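Local coordinates for Mgp-operon protein 3 (Mycoplasma pneumoniae, PDB 6RJ1), which probably takes part in attaching the bacterium to host cells, as an extracellular adhesin that contains a region from a sequence family of the beta-propeller clan, at residues L694-V699 / P831-Y836; A801-L804 / V809-L812. All blocks are in the same frame, centred on the assembly; numbering follows the deposited sequence.

Contact 1 of 2, residues L694-V699 / P831-Y836; sequences LVYGIV and PISFSY
Tyr696 and Phe834 meet where strand 693-699 faces the beginning of strand 834-838, the two backbones staying well apart: Tyr696 CA and Phe834 CA are 9.0 Å from each other, so it is mainly side chains that bridge the gap. The closely packed part is a short run of three apolar groups. Tyr696 CE1 lies 3.8 Å from Phe834 CD2, and the two rings are tilted by 31° with centroids 5.8 Å apart, too oblique for a stack or a T-shape. Farther out along the phenylalanine, Leu694 brings its CD2 methyl to the ring edge, near the ring plane, 3.7 Å from Phe834 CE2. Phe834 reaches this spot because its CG is swung anti to the backbone N (chi1 -180°), which sends the ring across to strand 693-699. It also stacks on the ring of His731 and touches Val810 and Leu812 of the adjoining strand. At the polar end Tyr696 OH and Ser833 OG are joined by a 2.9 Å hydrogen bond that either hydroxyl could donate; the serine oxygen lies at the edge of the tyrosine ring, near its plane, and Phe834 CB packs against the phenol oxygen at 3.4 Å. On the looser side the preceding turn falls back. Pro831 is partly open to solvent; its CB stays 4.8 Å from Tyr696 OH and the residue rests on His731 instead, while Ile832 points away and packs on Leu822. All four touching residues are buried, and the bond gives each of the two hydroxyls a polar partner where water is probably scarce. The chemistry implies a mostly greasy join between two sheets, with one hydroxyl pair that probably helps hold the phenol end against the loop before strand 834-838.

Contact 2 of 2, residues A801-L804 / V809-L812; sequences AVLL and VVRL
Ala801-Leu804 and Val809-Leu812 run antiparallel at 160°, their axes approaching to 4.7 Å, with Ala801/Leu812 and Leu803/Val810 as hydrogen-bonded pairs and Val802/Arg811 and Leu804/Val809 as non-hydrogen-bonded ones. Each hydrogen-bonded pair exchanges two bonds: Leu812 N reaches Ala801 O at 2.8 Å, and Val810 N gives Leu803 O a nearly straight bond of 2.9 Å (176° at the hydrogen). On one face Leu803 is the hub. Its CG sits between backbone N and carbonyl carbon (chi1 71°), which bends the branch over the partner strand: CG lies 3.7 Å from Val810 CG1, and CD2 goes on to meet Leu812 CD1 at 3.9 Å. Ala801 adds only its methyl, beside Leu812 CB. This face packs on Val551 and Ala553 of strand 549-563. On the other face Leu804 CD1 touches Val809 CG2 at 3.8 Å, and Val802 CG1 crosses the aliphatic base of Arg811 obliquely, 3.9 Å from its CG. Val802 and Leu804 also press on Trp863, Tyr865 and Phe867 of strand 862-868. From CG the Arg811 chain runs extended, carrying the guanidinium to Glu899, which NH2 meets in a salt bridge, while NH2 also bonds Ser800 OG of the same hairpin and NH1 bonds Ala914 O; its buried charge is therefore probably balanced by that carboxylate. Strands 799-805 and 808-815 form a tight beta hairpin at the centre of an antiparallel sheet packed between two others, consistent with a blade of the beta-propeller suggested by the family.

How the contacts relate
Followed from the N terminus, the chain, well along its course, adds strand 693-699 to a mixed sheet, passes helix 701-712 and strand 723-732, and then enters the antiparallel sheet that begins with strand 779-786. Contact 2 closes the short hairpin loop between residues 804 and 809. Contact 1 closes a far longer one, of 131 residues, when the chain returns at 831-836; the short loop lies wholly within the long one and the two do not cross. The centres of contact 1 and contact 2 are about 9 Å apart. Strand 834-838 pairs with 808-815, and Ser835 O probably accepts a hydrogen bond from Arg811 N. Contact 1 adds a second tie to the earlier sheet, on which the hairpin already packs directly.

Contact 1 of 2, residues L694-V699 / P831-Y836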
loop_
_atom_site.group_PDB
_atom_site.type_symbol
_atom_site.label_atom_id
_atom_site.label_comp_id
_atom_site.label_asym_id
_atom_site.label_seq_id
_atom_site.Cartn_x
_atom_site.Cartn_y
_atom_site.Cartn_z
ATOM N N LEU A 694 5.749 0.801 -6.873
ATOM C CA LEU A 694 4.523 0.105 -7.210
ATOM C C LEU A 694 4.897 -1.293 -7.693
ATOM O O LEU A 694 5.776 -1.456 -8.528
ATOM C CB LEU A 694 3.672 0.847 -8.254
ATOM C CG LEU A 694 2.249 0.260 -8.456
ATOM C CD1 LEU A 694 1.242 0.866 -7.472
ATOM C CD2 LEU A 694 1.785 0.423 -9.881
ATOM N N VAL A 695 4.243 -2.285 -7.120
ATOM C CA VAL A 695 4.390 -3.706 -7.397
ATOM C C VAL A 695 3.075 -4.134 -8.065
ATOM O O VAL A 695 1.991 -3.791 -7.587
ATOM C CB VAL A 695 4.669 -4.452 -6.059
ATOM C CG1 VAL A 695 4.519 -5.954 -6.200
ATOM C CG2 VAL A 695 6.053 -4.107 -5.518
ATOM N N TYR A 696 3.172 -4.826 -9.198
ATOM C CA TYR A 696 2.004 -5.285 -9.960
ATOM C C TYR A 696 2.312 -6.619 -10.625
ATOM O O TYR A 696 3.483 -6.984 -10.754
ATOM C CB TYR A 696 1.578 -4.232 -11.009
ATOM C CG TYR A 696 2.636 -3.930 -12.054
ATOM C CD1 TYR A 696 3.641 -2.993 -11.811
ATOM C CD2 TYR A 696 2.630 -4.576 -13.288
ATOM C CE1 TYR A 696 4.629 -2.729 -12.755
ATOM C CE2 TYR A 696 3.607 -4.309 -14.246
ATOM C CZ TYR A 696 4.610 -3.391 -13.972
ATOM O OH TYR A 696 5.589 -3.129 -14.905
ATOM N N GLY A 697 1.275 -7.323 -11.057
ATOM C CA GLY A 697 1.460 -8.595 -11.736
ATOM C C GLY A 697 0.203 -9.382 -12.017
ATOM O O GLY A 697 -0.894 -9.028 -11.571
ATOM N N ILE A 698 0.388 -10.455 -12.797
ATOM C CA ILE A 698 -0.616 -11.437 -13.185
ATOM C C ILE A 698 -0.216 -12.773 -12.534
ATOM O O ILE A 698 0.967 -13.129 -12.544
ATOM C CB ILE A 698 -0.811 -11.512 -14.734
ATOM C CG1 ILE A 698 -2.033 -12.383 -15.101
ATOM C CG2 ILE A 698 0.484 -11.938 -15.501
ATOM C CD1 ILE A 698 -2.495 -12.265 -16.542
ATOM N N VAL A 699 -1.183 -13.471 -11.921
ATOM C CA VAL A 699 -0.922 -14.725 -11.222
ATOM C C VAL A 699 -1.956 -15.795 -11.637
ATOM O O VAL A 699 -3.159 -15.525 -11.670
ATOM C CB VAL A 699 -0.759 -14.527 -9.675
ATOM C CG1 VAL A 699 -1.381 -13.222 -9.174
ATOM C CG2 VAL A 699 -1.239 -15.719 -8.862
ATOM N N PRO A 831 9.671 -0.279 -19.816
ATOM C CA PRO A 831 8.756 -1.428 -19.886
ATOM C C PRO A 831 7.412 -1.025 -20.458
ATOM O O PRO A 831 6.850 0.005 -20.067
ATOM C CB PRO A 831 8.650 -1.902 -18.431
ATOM C CG PRO A 831 9.037 -0.728 -17.615
ATOM C CD PRO A 831 10.062 0.003 -18.421
ATOM N N ILE A 832 6.938 -1.805 -21.437
ATOM C CA ILE A 832 5.665 -1.537 -22.099
ATOM C C ILE A 832 4.468 -2.082 -21.266
ATOM O O ILE A 832 3.319 -1.816 -21.619
ATOM C CB ILE A 832 5.655 -1.976 -23.591
ATOM C CG1 ILE A 832 6.026 -3.468 -23.785
ATOM C CG2 ILE A 832 6.556 -1.043 -24.432
ATOM C CD1 ILE A 832 5.723 -4.044 -25.222
ATOM N N SER A 833 4.755 -2.778 -20.128
ATOM C CA SER A 833 3.779 -3.348 -19.191
ATOM C C SER A 833 3.253 -2.301 -18.198
ATOM O O SER A 833 2.216 -2.510 -17.569
ATOM C CB SER A 833 4.398 -4.514 -18.424
ATOM O OG SER A 833 5.467 -4.083 -17.598
ATOM N N PHE A 834 3.992 -1.193 -18.036
ATOM C CA PHE A 834 3.633 -0.104 -17.128
ATOM C C PHE A 834 3.568 1.229 -17.870
ATOM O O PHE A 834 4.446 1.536 -18.679
ATOM C CB PHE A 834 4.646 -0.017 -15.974
ATOM C CG PHE A 834 4.388 1.063 -14.950
ATOM C CD1 PHE A 834 4.916 2.339 -15.110
ATOM C CD2 PHE A 834 3.652 0.795 -13.803
ATOM C CE1 PHE A 834 4.683 3.336 -14.160
ATOM C CE2 PHE A 834 3.441 1.788 -12.845
ATOM C CZ PHE A 834 3.961 3.047 -13.026
ATOM N N SER A 835 2.541 2.030 -17.543
ATOM C CA SER A 835 2.318 3.370 -18.083
ATOM C C SER A 835 1.670 4.270 -17.021
ATOM O O SER A 835 0.720 3.853 -16.354
ATOM C CB SER A 835 1.455 3.315 -19.339
ATOM O OG SER A 835 0.396 4.259 -19.295
ATOM N N TYR A 836 2.186 5.497 -16.872
ATOM C CA TYR A 836 1.640 6.491 -15.957
ATOM C C TYR A 836 1.361 7.764 -16.752
ATOM O O TYR A 836 2.270 8.310 -17.387
ATOM C CB TYR A 836 2.577 6.735 -14.758
ATOM C CG TYR A 836 2.253 7.987 -13.968
ATOM C CD1 TYR A 836 1.247 7.987 -13.005
ATOM C CD2 TYR A 836 2.932 9.180 -14.203
ATOM C CE1 TYR A 836 0.937 9.141 -12.286
ATOM C CE2 TYR A 836 2.614 10.342 -13.507
ATOM C CZ TYR A 836 1.625 10.316 -12.540
ATOM O OH TYR A 836 1.322 11.467 -11.858
#

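Contact 2 of 2, residues A801-L804 / V809-L812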
loop_
_atom_site.group_PDB
_atom_site.type_symbol
_atom_site.label_atom_id
_atom_site.label_comp_id
_atom_site.label_asym_id
_atom_site.label_seq_id
_atom_site.Cartn_x
_atom_site.Cartn_y
_atom_site.Cartn_z
ATOM N N ALA A 801 -5.232 -3.582 -16.939
ATOM C CA ALA A 801 -5.768 -3.219 -15.638
ATOM C C ALA A 801 -5.383 -1.783 -15.401
ATOM O O ALA A 801 -4.295 -1.357 -15.797
ATOM C CB ALA A 801 -5.185 -4.098 -14.553
ATOM N N VAL A 802 -6.292 -1.011 -14.824
ATOM C CA VAL A 802 -5.972 0.381 -14.533
ATOM C C VAL A 802 -6.174 0.658 -13.058
ATOM O O VAL A 802 -6.916 -0.060 -12.386
ATOM C CB VAL A 802 -6.658 1.446 -15.447
ATOM C CG1 VAL A 802 -6.352 1.225 -16.930
ATOM C CG2 VAL A 802 -8.153 1.535 -15.192
ATOM N N LEU A 803 -5.494 1.683 -12.556
ATOM C CA LEU A 803 -5.605 2.139 -11.171
ATOM C C LEU A 803 -5.260 3.619 -11.075
ATOM O O LEU A 803 -4.519 4.156 -11.911
ATOM C CB LEU A 803 -4.761 1.296 -10.186
ATOM C CG LEU A 803 -3.250 1.449 -10.252
ATOM C CD1 LEU A 803 -2.661 1.582 -8.872
ATOM C CD2 LEU A 803 -2.618 0.325 -11.037
ATOM N N LEU A 804 -5.817 4.272 -10.060
ATOM C CA LEU A 804 -5.590 5.685 -9.813
ATOM C C LEU A 804 -4.560 5.844 -8.712
ATOM O O LEU A 804 -4.600 5.128 -7.699
ATOM C CB LEU A 804 -6.924 6.353 -9.433
ATOM C CG LEU A 804 -7.659 7.177 -10.516
ATOM C CD1 LEU A 804 -7.684 6.489 -11.881
ATOM C CD2 LEU A 804 -9.067 7.477 -10.086
ATOM N N VAL A 809 -3.174 8.446 -13.696
ATOM C CA VAL A 809 -3.667 7.093 -13.911
ATOM C C VAL A 809 -2.532 6.174 -14.374
ATOM O O VAL A 809 -1.697 6.571 -15.193
ATOM C CB VAL A 809 -4.905 7.067 -14.860
ATOM C CG1 VAL A 809 -4.570 7.565 -16.268
ATOM C CG2 VAL A 809 -5.562 5.686 -14.911
ATOM N N VAL A 810 -2.507 4.946 -13.840
ATOM C CA VAL A 810 -1.518 3.949 -14.240
ATOM C C VAL A 810 -2.227 2.775 -14.913
ATOM O O VAL A 810 -3.221 2.251 -14.402
ATOM C CB VAL A 810 -0.482 3.530 -13.153
ATOM C CG1 VAL A 810 -0.922 3.927 -11.758
ATOM C CG2 VAL A 810 -0.112 2.049 -13.219
ATOM N N ARG A 811 -1.734 2.425 -16.103
ATOM C CA ARG A 811 -2.235 1.327 -16.908
ATOM C C ARG A 811 -1.216 0.194 -16.898
ATOM O O ARG A 811 -0.011 0.424 -17.084
ATOM C CB ARG A 811 -2.512 1.786 -18.346
ATOM C CG ARG A 811 -3.239 0.736 -19.167
ATOM C CD ARG A 811 -3.475 1.187 -20.577
ATOM N NE ARG A 811 -3.851 0.063 -21.422
ATOM C CZ ARG A 811 -4.102 0.156 -22.721
ATOM N NH1 ARG A 811 -4.017 1.327 -23.340
ATOM N NH2 ARG A 811 -4.450 -0.919 -23.410
ATOM N N LEU A 812 -1.714 -1.028 -16.700
ATOM C CA LEU A 812 -0.908 -2.243 -16.676
ATOM C C LEU A 812 -1.286 -3.117 -17.857
ATOM O O LEU A 812 -2.442 -3.497 -17.992
ATOM C CB LEU A 812 -1.041 -2.966 -15.327
ATOM C CG LEU A 812 -0.817 -2.088 -14.087
ATOM C CD1 LEU A 812 -1.220 -2.813 -12.827
ATOM C CD2 LEU A 812 0.611 -1.557 -14.019
#